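Local coordinates for HTH-type transcriptional activator AmpR (Citrobacter freundii, PDB 3KOS), which regulates expression of the AmpC beta-lactamase gene as a LysR-family DNA-binding transcription factor, of which this chain is the effector-binding domain, at residues K13-V18 and E57-T62; S32-S37 and R197-W202; S84-P89 and I169-L174; A116-T121 and T175-G180. One frame throughout, in Å; residues are numbered along the deposited sequence.

In the fold
Two pairs of neighbouring contacts lie on opposite sides of the chain's centre, consistent with the two-lobed alpha/beta architecture of LysR effector-binding domains. Contacts 1 and 2, with centres about 15 Å apart, touch where Phe-199 of helix 194-209 packs on strand 12-19. Contacts 3 and 4, with centres about 14 Å apart, meet at Ser-84, Pro-85 and Trp-118 and share the long loop before strand 181-187. Between the pairs the centres are about 31 to 33 Å apart. Along the chain, contact 1 closes before contacts 3 and 4 open, and both of these are nested inside the loop closed by contact 2, so the carboxy-terminal helix returns to the amino-terminal lobe.

Contact 1: residues K13-V18 and E57-T62; sequences KLKIGV and EGLDYT
Strands 12-19 and 61-66 pair in parallel within the mixed sheet, and Lys-15, Ile-16 and Gly-17 meet Asp-60, Tyr-61 and Thr-62 where the second strand begins. Lys-15 O takes two bonds, from Asp-60 N at 2.8 Å and from Tyr-61 N at 3.3 Å, the latter in its carbonyl plane. Gly-17 N continues the ladder to Tyr-61 O at 3.1 Å. Before the strand proper starts, a side chain does the pairing: Asp-60 OD2 receives Lys-15 N at 2.7 Å on its anti side. CG of Asp-60 lies beside its own backbone N (chi1 -66°), which lets this one residue grip both the N-H and the C=O of Lys-15. The other carboxylate oxygen, OD1, forms a salt bridge with Arg-190, so both carboxylate oxygens are bonded.

The fully extended Lys-15 chain runs past Gly-58 O, with CD 3.4 Å from that oxygen, to place NZ 2.8 Å from Glu-57 O. Here Gly-58, at positive phi, ends helix 54-57 in a Schellman motif; the ammonium probably gains from the negative end of the short helix. On one sheet face Ile-16 and Tyr-61 lie side by side, Ile-16 CD1 approaching the ring edge 4.0 Å from Tyr-61 CD2, while the phenol OH bonds to Ser-200 of helix 194-209. On the other, Leu-59 spreads both methyls over Gly-17, CD2 coming within 3.7 Å of its N. Such parallel pairing of strands joined through helices is typical of the periplasmic-binding-protein-like fold of LysR effector domains.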
loop_
_atom_site.group_PDB
_atom_site.type_symbol
_atom_site.label_atom_id
_atom_site.label_comp_id
_atom_site.label_asym_id
_atom_site.label_seq_id
_atom_site.Cartn_x
_atom_site.Cartn_y
_atom_site.Cartn_z
ATOM N N LYS A 13 23.457 -11.498 -7.762
ATOM C CA LYS A 13 22.285 -11.134 -6.976
ATOM C C LYS A 13 22.231 -9.635 -6.718
ATOM O O LYS A 13 23.257 -9.003 -6.478
ATOM C CB LYS A 13 22.276 -11.899 -5.660
ATOM C CG LYS A 13 21.005 -11.706 -4.855
ATOM C CD LYS A 13 20.934 -12.702 -3.718
ATOM C CE LYS A 13 19.717 -12.451 -2.842
ATOM N NZ LYS A 13 19.686 -13.400 -1.698
ATOM N N LEU A 14 21.024 -9.070 -6.781
ATOM C CA LEU A 14 20.811 -7.671 -6.433
ATOM C C LEU A 14 19.498 -7.569 -5.662
ATOM O O LEU A 14 18.456 -7.989 -6.156
ATOM C CB LEU A 14 20.754 -6.807 -7.691
ATOM C CG LEU A 14 20.401 -5.323 -7.537
ATOM C CD1 LEU A 14 21.393 -4.623 -6.639
ATOM C CD2 LEU A 14 20.372 -4.650 -8.900
ATOM N N LYS A 15 19.560 -7.018 -4.454
ATOM C CA LYS A 15 18.381 -6.957 -3.593
ATOM C C LYS A 15 17.978 -5.507 -3.378
ATOM O O LYS A 15 18.762 -4.693 -2.879
ATOM C CB LYS A 15 18.652 -7.654 -2.254
ATOM C CG LYS A 15 17.377 -8.088 -1.561
ATOM C CD LYS A 15 17.594 -8.708 -0.174
ATOM C CE LYS A 15 16.230 -9.042 0.446
ATOM N NZ LYS A 15 16.304 -9.465 1.879
ATOM N N ILE A 16 16.760 -5.177 -3.785
ATOM C CA ILE A 16 16.308 -3.801 -3.726
ATOM C C ILE A 16 14.942 -3.691 -3.050
ATOM O O ILE A 16 14.012 -4.396 -3.412
ATOM C CB ILE A 16 16.234 -3.189 -5.120
ATOM C CG1 ILE A 16 17.606 -3.298 -5.807
ATOM C CG2 ILE A 16 15.799 -1.743 -5.038
ATOM C CD1 ILE A 16 17.759 -2.413 -7.018
ATOM N N GLY A 17 14.846 -2.794 -2.074
ATOM C CA GLY A 17 13.588 -2.503 -1.398
ATOM C C GLY A 17 13.027 -1.195 -1.928
ATOM O O GLY A 17 13.660 -0.149 -1.793
ATOM N N VAL A 18 11.831 -1.248 -2.515
ATOM C CA VAL A 18 11.288 -0.118 -3.258
ATOM C C VAL A 18 9.990 0.381 -2.609
ATOM O O VAL A 18 9.085 -0.410 -2.377
ATOM C CB VAL A 18 10.962 -0.531 -4.724
ATOM C CG1 VAL A 18 10.479 0.679 -5.531
ATOM C CG2 VAL A 18 12.196 -1.142 -5.395
ATOM N N GLU A 57 16.989 -5.481 6.674
ATOM C CA GLU A 57 16.428 -6.283 5.590
ATOM C C GLU A 57 17.489 -6.822 4.641
ATOM O O GLU A 57 17.170 -7.544 3.704
ATOM C CB GLU A 57 15.374 -5.491 4.811
ATOM C CG GLU A 57 14.131 -5.189 5.624
ATOM C CD GLU A 57 12.967 -4.693 4.771
ATOM O OE1 GLU A 57 13.031 -4.803 3.522
ATOM O OE2 GLU A 57 11.983 -4.196 5.358
ATOM N N GLY A 58 18.750 -6.486 4.899
ATOM C CA GLY A 58 19.834 -6.936 4.045
ATOM C C GLY A 58 19.694 -6.453 2.612
ATOM O O GLY A 58 20.012 -7.175 1.664
ATOM N N LEU A 59 19.242 -5.217 2.449
ATOM C CA LEU A 59 19.092 -4.636 1.119
ATOM C C LEU A 59 20.412 -4.136 0.544
ATOM O O LEU A 59 21.286 -3.682 1.283
ATOM C CB LEU A 59 18.112 -3.467 1.165
ATOM C CG LEU A 59 16.706 -3.772 1.688
ATOM C CD1 LEU A 59 15.889 -2.487 1.717
ATOM C CD2 LEU A 59 16.023 -4.841 0.838
ATOM N N ASP A 60 20.546 -4.203 -0.776
ATOM C CA ASP A 60 21.648 -3.516 -1.453
ATOM C C ASP A 60 21.301 -2.045 -1.644
ATOM O O ASP A 60 22.062 -1.156 -1.245
ATOM C CB ASP A 60 21.945 -4.190 -2.797
ATOM C CG ASP A 60 22.485 -5.594 -2.624
ATOM O OD1 ASP A 60 23.415 -5.764 -1.803
ATOM O OD2 ASP A 60 21.986 -6.522 -3.285
ATOM N N TYR A 61 20.135 -1.801 -2.248
ATOM C CA TYR A 61 19.629 -0.462 -2.490
ATOM C C TYR A 61 18.238 -0.295 -1.882
ATOM O O TYR A 61 17.482 -1.261 -1.771
ATOM C CB TYR A 61 19.470 -0.217 -3.986
ATOM C CG TYR A 61 20.715 0.244 -4.719
ATOM C CD1 TYR A 61 21.551 1.219 -4.185
ATOM C CD2 TYR A 61 21.015 -0.261 -5.975
ATOM C CE1 TYR A 61 22.676 1.660 -4.883
ATOM C CE2 TYR A 61 22.131 0.167 -6.670
ATOM C CZ TYR A 61 22.955 1.122 -6.119
ATOM O OH TYR A 61 24.060 1.539 -6.839
ATOM N N THR A 62 17.906 0.943 -1.544
ATOM C CA THR A 62 16.554 1.316 -1.127
ATOM C C THR A 62 16.052 2.414 -2.059
ATOM O O THR A 62 16.732 3.418 -2.271
ATOM C CB THR A 62 16.569 1.884 0.295
ATOM O OG1 THR A 62 17.144 0.922 1.186
ATOM C CG2 THR A 62 15.152 2.226 0.759
HETATM O O HOH W 1 24.502 -6.583 -5.581
#

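Contact 2: residues S32-S37 and R197-W202; sequences SDFKRS and REFSRW
The Trp-202 indole carries Phe-34 CB over one face and meets the Asp-33 carboxylate at its edge, while the Phe-34 ring has Phe-199 CD2 over one face and the Trp-202 indole at its own edge. The three rings form an aromatic cluster between helices 20-37 and 194-209, whose segments here run at 128° to each other with axes 10.9 Å apart.

Phe-199 points its edge into the face of Phe-34 in a T-shaped pair, with ring planes 73° apart and Phe-199 CD2 3.6 Å from Phe-34 CE1. Phe-34 and Trp-202 meet differently: their planes are oblique, and the close approach is a CH-pi contact in which Phe-34 CB stands 3.5 Å from the centroid of the indole six-membered ring, nearly on its normal. CG of Phe-34 is anti to its backbone N (chi1 174°), which leads the phenyl past the indole and on toward Phe-199. The Phe-34 backbone is close as well, its N 3.4 Å from Trp-202 CZ2.

Ile-41 and Leu-43 of strand 41-48 pack against Phe-34. Leu-27 and Leu-30 of helix 20-37 pack on the indole. At the rim of the cluster, a hydrogen bond across the two segments helps set the rotation of Trp-202: NE1 donates almost straight to Asp-33 OD2 at 2.9 Å, the oxygen lying in the ring plane and met on its anti side, with the N-H tilted out of the carboxylate plane.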
loop_
_atom_site.group_PDB
_atom_site.type_symbol
_atom_site.label_atom_id
_atom_site.label_comp_id
_atom_site.label_asym_id
_atom_site.label_seq_id
_atom_site.Cartn_x
_atom_site.Cartn_y
_atom_site.Cartn_z
ATOM N N SER A 32 11.038 -4.979 -17.560
ATOM C CA SER A 32 11.415 -5.811 -18.697
ATOM C C SER A 32 12.547 -5.153 -19.488
ATOM O O SER A 32 13.372 -5.845 -20.080
ATOM C CB SER A 32 10.212 -6.136 -19.597
ATOM O OG SER A 32 9.761 -4.985 -20.277
ATOM N N ASP A 33 12.597 -3.823 -19.484
ATOM C CA ASP A 33 13.706 -3.119 -20.123
ATOM C C ASP A 33 15.003 -3.369 -19.358
ATOM O O ASP A 33 16.062 -3.520 -19.967
ATOM C CB ASP A 33 13.443 -1.621 -20.226
ATOM C CG ASP A 33 14.482 -0.909 -21.079
ATOM O OD1 ASP A 33 14.520 -1.182 -22.297
ATOM O OD2 ASP A 33 15.253 -0.084 -20.545
ATOM N N PHE A 34 14.928 -3.410 -18.023
ATOM C CA PHE A 34 16.108 -3.759 -17.233
ATOM C C PHE A 34 16.571 -5.168 -17.571
ATOM O O PHE A 34 17.767 -5.413 -17.737
ATOM C CB PHE A 34 15.850 -3.683 -15.725
ATOM C CG PHE A 34 17.012 -4.176 -14.900
ATOM C CD1 PHE A 34 18.208 -3.464 -14.871
ATOM C CD2 PHE A 34 16.925 -5.362 -14.186
ATOM C CE1 PHE A 34 19.296 -3.916 -14.129
ATOM C CE2 PHE A 34 18.008 -5.820 -13.429
ATOM C CZ PHE A 34 19.195 -5.085 -13.400
ATOM N N LYS A 35 15.620 -6.091 -17.669
ATOM C CA LYS A 35 15.945 -7.480 -17.991
ATOM C C LYS A 35 16.601 -7.575 -19.368
ATOM O O LYS A 35 17.557 -8.336 -19.563
ATOM C CB LYS A 35 14.695 -8.364 -17.937
ATOM N N ARG A 36 16.082 -6.799 -20.317
ATOM C CA ARG A 36 16.683 -6.728 -21.653
ATOM C C ARG A 36 18.149 -6.297 -21.604
ATOM O O ARG A 36 19.003 -6.902 -22.253
ATOM C CB ARG A 36 15.902 -5.774 -22.557
ATOM C CG ARG A 36 16.575 -5.557 -23.917
ATOM C CD ARG A 36 15.818 -4.562 -24.797
ATOM N NE ARG A 36 16.472 -4.453 -26.104
ATOM C CZ ARG A 36 17.422 -3.573 -26.394
ATOM N NH1 ARG A 36 17.833 -2.705 -25.473
ATOM N NH2 ARG A 36 17.971 -3.565 -27.608
ATOM N N SER A 37 18.447 -5.259 -20.831
ATOM C CA SER A 37 19.807 -4.723 -20.788
ATOM C C SER A 37 20.782 -5.532 -19.937
ATOM O O SER A 37 21.969 -5.563 -20.231
ATOM C CB SER A 37 19.806 -3.272 -20.302
ATOM O OG SER A 37 19.201 -2.419 -21.253
ATOM N N ARG A 197 25.872 -0.987 -9.610
ATOM C CA ARG A 197 26.242 0.114 -10.488
ATOM C C ARG A 197 25.445 0.035 -11.780
ATOM O O ARG A 197 25.007 1.053 -12.315
ATOM C CB ARG A 197 27.755 0.104 -10.789
ATOM C CG ARG A 197 28.626 0.584 -9.632
ATOM C CD ARG A 197 30.124 0.685 -10.037
ATOM N NE ARG A 197 30.736 -0.635 -10.140
ATOM C CZ ARG A 197 31.255 -1.291 -9.107
ATOM N NH1 ARG A 197 31.248 -0.735 -7.905
ATOM N NH2 ARG A 197 31.785 -2.498 -9.268
ATOM N N GLU A 198 25.270 -1.177 -12.288
ATOM C CA GLU A 198 24.547 -1.373 -13.536
ATOM C C GLU A 198 23.070 -1.038 -13.407
ATOM O O GLU A 198 22.500 -0.353 -14.256
ATOM C CB GLU A 198 24.767 -2.795 -14.051
ATOM C CG GLU A 198 26.176 -2.940 -14.636
ATOM C CD GLU A 198 26.564 -4.355 -14.985
ATOM O OE1 GLU A 198 25.858 -5.300 -14.579
ATOM O OE2 GLU A 198 27.603 -4.520 -15.662
ATOM N N PHE A 199 22.447 -1.514 -12.337
ATOM C CA PHE A 199 21.052 -1.169 -12.099
ATOM C C PHE A 199 20.856 0.347 -11.949
ATOM O O PHE A 199 19.937 0.916 -12.531
ATOM C CB PHE A 199 20.507 -1.899 -10.875
ATOM C CG PHE A 199 19.074 -1.558 -10.570
ATOM C CD1 PHE A 199 18.770 -0.510 -9.723
ATOM C CD2 PHE A 199 18.038 -2.261 -11.169
ATOM C CE1 PHE A 199 17.448 -0.178 -9.443
ATOM C CE2 PHE A 199 16.714 -1.933 -10.901
ATOM C CZ PHE A 199 16.422 -0.892 -10.030
ATOM N N SER A 200 21.711 0.994 -11.162
ATOM C CA SER A 200 21.610 2.446 -10.965
ATOM C C SER A 200 21.764 3.204 -12.265
ATOM O O SER A 200 21.020 4.150 -12.532
ATOM C CB SER A 200 22.684 2.950 -10.005
ATOM O OG SER A 200 22.449 2.460 -8.713
ATOM N N ARG A 201 22.754 2.811 -13.064
ATOM C CA ARG A 201 22.966 3.466 -14.349
ATOM C C ARG A 201 21.770 3.263 -15.268
ATOM O O ARG A 201 21.331 4.197 -15.944
ATOM C CB ARG A 201 24.245 2.960 -15.039
ATOM C CG ARG A 201 25.540 3.362 -14.350
ATOM C CD ARG A 201 26.745 3.279 -15.307
ATOM N NE ARG A 201 26.887 1.965 -15.935
ATOM C CZ ARG A 201 27.785 1.047 -15.577
ATOM N NH1 ARG A 201 28.648 1.294 -14.592
ATOM N NH2 ARG A 201 27.829 -0.115 -16.215
ATOM N N TRP A 202 21.248 2.042 -15.301
ATOM C CA TRP A 202 20.095 1.752 -16.142
ATOM C C TRP A 202 18.892 2.616 -15.753
ATOM O O TRP A 202 18.222 3.198 -16.610
ATOM C CB TRP A 202 19.696 0.283 -16.041
ATOM C CG TRP A 202 18.318 0.058 -16.583
ATOM C CD1 TRP A 202 17.962 -0.037 -17.901
ATOM C CD2 TRP A 202 17.109 -0.071 -15.829
ATOM N NE1 TRP A 202 16.608 -0.224 -18.010
ATOM C CE2 TRP A 202 16.058 -0.244 -16.754
ATOM C CE3 TRP A 202 16.811 -0.058 -14.460
ATOM C CZ2 TRP A 202 14.729 -0.407 -16.354
ATOM C CZ3 TRP A 202 15.485 -0.219 -14.061
ATOM C CH2 TRP A 202 14.463 -0.385 -15.006
#

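Contact 3: residues S84-P89 and I169-L174; sequences SPLCSP and IVQPFL
Ile-169 holds chi1 at -145°, away from a staggered position, and thereby swings CG1 and CD1 against the backbone of Cys-87; CG1 comes to 3.3 Å from Cys-87 O and CD1 to 3.4 Å from Cys-87 C. In Gln-171, CB rests 3.8 Å from Leu-86 CD2, and the chain beyond it, with CG anti to the backbone N (chi1 -175°) and extended from there, lays the amide beside Ser-84. There NE2 turns back to its own segment and donates to Phe-173 O at 3.0 Å, tying the bend at Pro-172 together.

The backbones join in a single antiparallel, hydrogen-bonded pair. Cys-87 N donates to Val-170 O at 3.0 Å, and Val-170 N returns a bond of 2.8 Å to Cys-87 O. The bridge stays single; toward Ser-84 a water joins the segments instead. Water 2 donates to Ser-84 OG and, at 2.8 Å, to Pro-85 O, and accepts from Phe-173 N. The Ser-84 hydroxyl is bonded in addition to Thr-175 O, just beyond the loop segment.

Apolar contacts fill in around these bonds. Pro-172 CG sits 4.4 Å from Pro-85 CB, while Val-170 CG2 lies against the Pro-89 ring at the start of helix 89-92, for which Ser-88 is the N-cap. Leu-143 of helix 139-147 touches both Leu-86 and Ile-169. The arrangement is an isolated antiparallel beta bridge, here fastening the loop after helix 161-165 to the chain just past the end of strand 73-86 in the second lobe of the LysR effector-binding fold.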
loop_
_atom_site.group_PDB
_atom_site.type_symbol
_atom_site.label_atom_id
_atom_site.label_comp_id
_atom_site.label_asym_id
_atom_site.label_seq_id
_atom_site.Cartn_x
_atom_site.Cartn_y
_atom_site.Cartn_z
ATOM N N SER A 84 -0.248 17.071 -6.133
ATOM C CA SER A 84 -1.413 17.890 -6.408
ATOM C C SER A 84 -2.648 17.123 -5.931
ATOM O O SER A 84 -2.591 15.903 -5.757
ATOM C CB SER A 84 -1.477 18.171 -7.914
ATOM O OG SER A 84 -2.381 19.217 -8.218
ATOM N N PRO A 85 -3.761 17.831 -5.686
ATOM C CA PRO A 85 -4.979 17.125 -5.287
ATOM C C PRO A 85 -5.430 16.140 -6.357
ATOM O O PRO A 85 -5.271 16.409 -7.546
ATOM C CB PRO A 85 -5.998 18.253 -5.137
ATOM C CG PRO A 85 -5.170 19.422 -4.691
ATOM C CD PRO A 85 -3.865 19.289 -5.457
ATOM N N LEU A 86 -5.967 15.009 -5.917
ATOM C CA LEU A 86 -6.439 13.962 -6.814
ATOM C C LEU A 86 -7.706 13.389 -6.221
ATOM O O LEU A 86 -7.744 13.098 -5.033
ATOM C CB LEU A 86 -5.397 12.845 -6.916
ATOM C CG LEU A 86 -4.068 13.217 -7.569
ATOM C CD1 LEU A 86 -3.035 12.133 -7.293
ATOM C CD2 LEU A 86 -4.245 13.429 -9.073
ATOM N N CYS A 87 -8.745 13.213 -7.039
ATOM C CA CYS A 87 -10.008 12.727 -6.510
ATOM C C CYS A 87 -10.814 11.993 -7.581
ATOM O O CYS A 87 -10.449 11.994 -8.760
ATOM C CB CYS A 87 -10.825 13.880 -5.913
ATOM S SG CYS A 87 -11.316 15.093 -7.164
ATOM N N SER A 88 -11.893 11.341 -7.158
ATOM C CA SER A 88 -12.736 10.622 -8.103
ATOM C C SER A 88 -13.424 11.621 -9.018
ATOM O O SER A 88 -13.621 12.776 -8.639
ATOM C CB SER A 88 -13.782 9.793 -7.373
ATOM O OG SER A 88 -14.683 10.621 -6.656
ATOM N N PRO A 89 -13.796 11.177 -10.227
ATOM C CA PRO A 89 -14.545 12.050 -11.133
ATOM C C PRO A 89 -15.812 12.577 -10.466
ATOM O O PRO A 89 -16.213 13.716 -10.715
ATOM C CB PRO A 89 -14.885 11.124 -12.308
ATOM C CG PRO A 89 -13.801 10.087 -12.294
ATOM C CD PRO A 89 -13.526 9.854 -10.827
ATOM N N ILE A 169 -9.260 8.431 -11.626
ATOM C CA ILE A 169 -8.956 9.582 -10.794
ATOM C C ILE A 169 -8.720 10.811 -11.665
ATOM O O ILE A 169 -8.304 10.692 -12.827
ATOM C CB ILE A 169 -7.720 9.312 -9.884
ATOM C CG1 ILE A 169 -7.884 10.002 -8.530
ATOM C CG2 ILE A 169 -6.444 9.757 -10.547
ATOM C CD1 ILE A 169 -8.745 9.235 -7.552
ATOM N N VAL A 170 -8.965 11.979 -11.083
ATOM C CA VAL A 170 -8.861 13.262 -11.771
ATOM C C VAL A 170 -7.959 14.227 -10.996
ATOM O O VAL A 170 -7.932 14.206 -9.770
ATOM C CB VAL A 170 -10.266 13.908 -11.895
ATOM C CG1 VAL A 170 -10.171 15.344 -12.359
ATOM C CG2 VAL A 170 -11.139 13.093 -12.838
ATOM N N GLN A 171 -7.228 15.070 -11.719
ATOM C CA GLN A 171 -6.417 16.114 -11.101
ATOM C C GLN A 171 -7.114 17.441 -11.372
ATOM O O GLN A 171 -6.947 18.016 -12.443
ATOM C CB GLN A 171 -5.006 16.126 -11.703
ATOM C CG GLN A 171 -4.031 17.116 -11.041
ATOM C CD GLN A 171 -2.715 17.276 -11.802
ATOM O OE1 GLN A 171 -2.321 16.412 -12.591
ATOM N NE2 GLN A 171 -2.039 18.393 -11.575
ATOM N N PRO A 172 -7.907 17.926 -10.411
ATOM C CA PRO A 172 -8.726 19.104 -10.729
ATOM C C PRO A 172 -7.924 20.388 -10.936
ATOM O O PRO A 172 -8.408 21.287 -11.628
ATOM C CB PRO A 172 -9.643 19.237 -9.512
ATOM C CG PRO A 172 -8.929 18.488 -8.406
ATOM C CD PRO A 172 -8.239 17.355 -9.094
ATOM N N PHE A 173 -6.734 20.483 -10.352
ATOM C CA PHE A 173 -5.954 21.719 -10.434
ATOM C C PHE A 173 -4.532 21.508 -10.931
ATOM O O PHE A 173 -3.923 20.479 -10.674
ATOM C CB PHE A 173 -5.947 22.429 -9.083
ATOM C CG PHE A 173 -7.315 22.750 -8.585
ATOM C CD1 PHE A 173 -8.071 23.734 -9.212
ATOM C CD2 PHE A 173 -7.868 22.049 -7.524
ATOM C CE1 PHE A 173 -9.350 24.022 -8.777
ATOM C CE2 PHE A 173 -9.136 22.336 -7.087
ATOM C CZ PHE A 173 -9.883 23.324 -7.716
ATOM N N LEU A 174 -4.009 22.505 -11.637
ATOM C CA LEU A 174 -2.691 22.412 -12.244
ATOM C C LEU A 174 -1.564 22.555 -11.229
ATOM O O LEU A 174 -0.480 22.006 -11.422
ATOM C CB LEU A 174 -2.536 23.484 -13.321
ATOM C CG LEU A 174 -3.403 23.281 -14.560
ATOM C CD1 LEU A 174 -3.170 24.405 -15.570
ATOM C CD2 LEU A 174 -3.108 21.923 -15.181
HETATM O O HOH W 2 -5.311 19.011 -8.494
#

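Contact 4: residues A116-T121 and T175-G180; sequences ALWMQT and TQIDLG. Unlike the reference sequence in segment 116-121: Thr-121 (reference Ala).
Trp-118 reaches from helix 114-121 to the loop that leads into strand 181-187, and its indole NE1 donates to Thr-175 O at 2.9 Å in an almost linear bond. This is helix-on-loop packing within the second lobe of the domain. The oxygen lies in the plane of the indole, but the N-H arrives well above the carbonyl plane of Thr-175, 58° out of it.

Ile-177 packs beside this bond. Its CG1 lies between the backbone N and the carbonyl carbon (chi1 58°), which sends CD1 against the helix, 3.9 Å from Trp-118 N, and leaves CG2 beside Trp-118 CD1. The preceding helix residue, Leu-117, sets CD1 3.7 Å from Leu-179 CD2; one turn on from it, the methyls of Thr-121 and Thr-175 touch, CG2 to CG2 at 3.8 Å.

Further out, Ile-101 and Pro-85 pack on Trp-118, a backbone bond joins Ile-177 to Met-83, and an Asx turn bends the loop as Asp-178 OD1 accepts Gly-180 N. Thr-121, which differs from the reference sequence, turns its hydroxyl back into the helix: OG1 donates to Leu-117 O at 2.9 Å, from the face of that carbonyl opposite to Thr-121 N.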
loop_
_atom_site.group_PDB
_atom_site.type_symbol
_atom_site.label_atom_id
_atom_site.label_comp_id
_atom_site.label_asym_id
_atom_site.label_seq_id
_atom_site.Cartn_x
_atom_site.Cartn_y
_atom_site.Cartn_z
ATOM N N ALA A 116 -1.953 22.086 4.279
ATOM C CA ALA A 116 -1.676 23.472 4.635
ATOM C C ALA A 116 -0.773 24.102 3.577
ATOM O O ALA A 116 -1.006 25.227 3.137
ATOM C CB ALA A 116 -1.026 23.551 6.011
ATOM N N LEU A 117 0.244 23.364 3.150
ATOM C CA LEU A 117 1.197 23.885 2.178
ATOM C C LEU A 117 0.589 24.055 0.791
ATOM O O LEU A 117 0.837 25.059 0.129
ATOM C CB LEU A 117 2.457 23.017 2.122
ATOM C CG LEU A 117 3.262 23.040 3.428
ATOM C CD1 LEU A 117 4.304 21.935 3.468
ATOM C CD2 LEU A 117 3.914 24.407 3.639
ATOM N N TRP A 118 -0.208 23.089 0.336
ATOM C CA TRP A 118 -0.828 23.243 -0.980
ATOM C C TRP A 118 -1.811 24.415 -1.007
ATOM O O TRP A 118 -1.791 25.229 -1.934
ATOM C CB TRP A 118 -1.515 21.952 -1.455
ATOM C CG TRP A 118 -1.913 22.029 -2.884
ATOM C CD1 TRP A 118 -1.132 21.741 -3.972
ATOM C CD2 TRP A 118 -3.173 22.454 -3.397
ATOM N NE1 TRP A 118 -1.837 21.952 -5.128
ATOM C CE2 TRP A 118 -3.092 22.398 -4.803
ATOM C CE3 TRP A 118 -4.369 22.877 -2.804
ATOM C CZ2 TRP A 118 -4.161 22.745 -5.622
ATOM C CZ3 TRP A 118 -5.427 23.223 -3.621
ATOM C CH2 TRP A 118 -5.316 23.156 -5.010
HETATM N N MSE A 119 -2.685 24.480 -0.002
HETATM C CA MSE A 119 -3.631 25.584 0.118
HETATM C C MSE A 119 -2.889 26.920 0.141
HETATM O O MSE A 119 -3.256 27.848 -0.568
HETATM C CB MSE A 119 -4.479 25.439 1.387
HETATM C CG MSE A 119 -5.486 24.292 1.332
HETATM SE SE MSE A 119 -6.782 24.555 -0.114
HETATM C CE MSE A 119 -7.863 22.924 0.111
ATOM N N GLN A 120 -1.860 27.006 0.976
ATOM C CA GLN A 120 -1.057 28.224 1.091
ATOM C C GLN A 120 -0.512 28.649 -0.280
ATOM O O GLN A 120 -0.568 29.826 -0.644
ATOM C CB GLN A 120 0.081 27.997 2.089
ATOM C CG GLN A 120 1.051 29.158 2.242
ATOM C CD GLN A 120 2.187 28.862 3.217
ATOM O OE1 GLN A 120 3.083 28.059 2.933
ATOM N NE2 GLN A 120 2.164 29.526 4.366
ATOM N N THR A 121 -0.019 27.680 -1.049
ATOM C CA THR A 121 0.545 27.934 -2.376
ATOM C C THR A 121 -0.469 28.498 -3.360
ATOM O O THR A 121 -0.124 29.323 -4.209
ATOM C CB THR A 121 1.170 26.644 -2.964
ATOM O OG1 THR A 121 2.248 26.220 -2.122
ATOM C CG2 THR A 121 1.686 26.865 -4.371
ATOM N N THR A 175 -1.813 23.310 -10.163
ATOM C CA THR A 175 -0.759 23.653 -9.213
ATOM C C THR A 175 -0.230 22.445 -8.457
ATOM O O THR A 175 -0.997 21.653 -7.915
ATOM C CB THR A 175 -1.216 24.722 -8.195
ATOM O OG1 THR A 175 -1.570 25.922 -8.889
ATOM C CG2 THR A 175 -0.095 25.031 -7.207
ATOM N N GLN A 176 1.094 22.316 -8.431
ATOM C CA GLN A 176 1.749 21.210 -7.750
ATOM C C GLN A 176 2.778 21.732 -6.752
ATOM O O GLN A 176 3.347 22.803 -6.953
ATOM C CB GLN A 176 2.477 20.339 -8.761
ATOM C CG GLN A 176 1.628 19.822 -9.889
ATOM C CD GLN A 176 2.457 19.074 -10.895
ATOM O OE1 GLN A 176 2.279 17.871 -11.092
ATOM N NE2 GLN A 176 3.391 19.776 -11.528
ATOM N N ILE A 177 3.032 20.969 -5.691
ATOM C CA ILE A 177 4.069 21.330 -4.723
ATOM C C ILE A 177 5.126 20.229 -4.621
ATOM O O ILE A 177 4.856 19.069 -4.931
ATOM C CB ILE A 177 3.490 21.626 -3.323
ATOM C CG1 ILE A 177 2.704 20.425 -2.789
ATOM C CG2 ILE A 177 2.597 22.870 -3.358
ATOM C CD1 ILE A 177 2.227 20.582 -1.345
ATOM N N ASP A 178 6.325 20.603 -4.179
ATOM C CA ASP A 178 7.434 19.668 -4.017
ATOM C C ASP A 178 7.769 19.535 -2.540
ATOM O O ASP A 178 8.275 20.474 -1.928
ATOM C CB ASP A 178 8.652 20.181 -4.795
ATOM C CG ASP A 178 9.876 19.281 -4.662
ATOM O OD1 ASP A 178 9.882 18.337 -3.846
ATOM O OD2 ASP A 178 10.859 19.532 -5.392
ATOM N N LEU A 179 7.458 18.378 -1.962
ATOM C CA LEU A 179 7.804 18.101 -0.578
ATOM C C LEU A 179 8.766 16.917 -0.506
ATOM O O LEU A 179 8.946 16.312 0.552
ATOM C CB LEU A 179 6.546 17.812 0.248
ATOM C CG LEU A 179 5.539 18.965 0.282
ATOM C CD1 LEU A 179 4.321 18.615 1.140
ATOM C CD2 LEU A 179 6.214 20.228 0.791
ATOM N N GLY A 180 9.382 16.598 -1.639
ATOM C CA GLY A 180 10.302 15.477 -1.720
ATOM C C GLY A 180 10.354 14.891 -3.119
ATOM O O GLY A 180 9.519 15.217 -3.968
#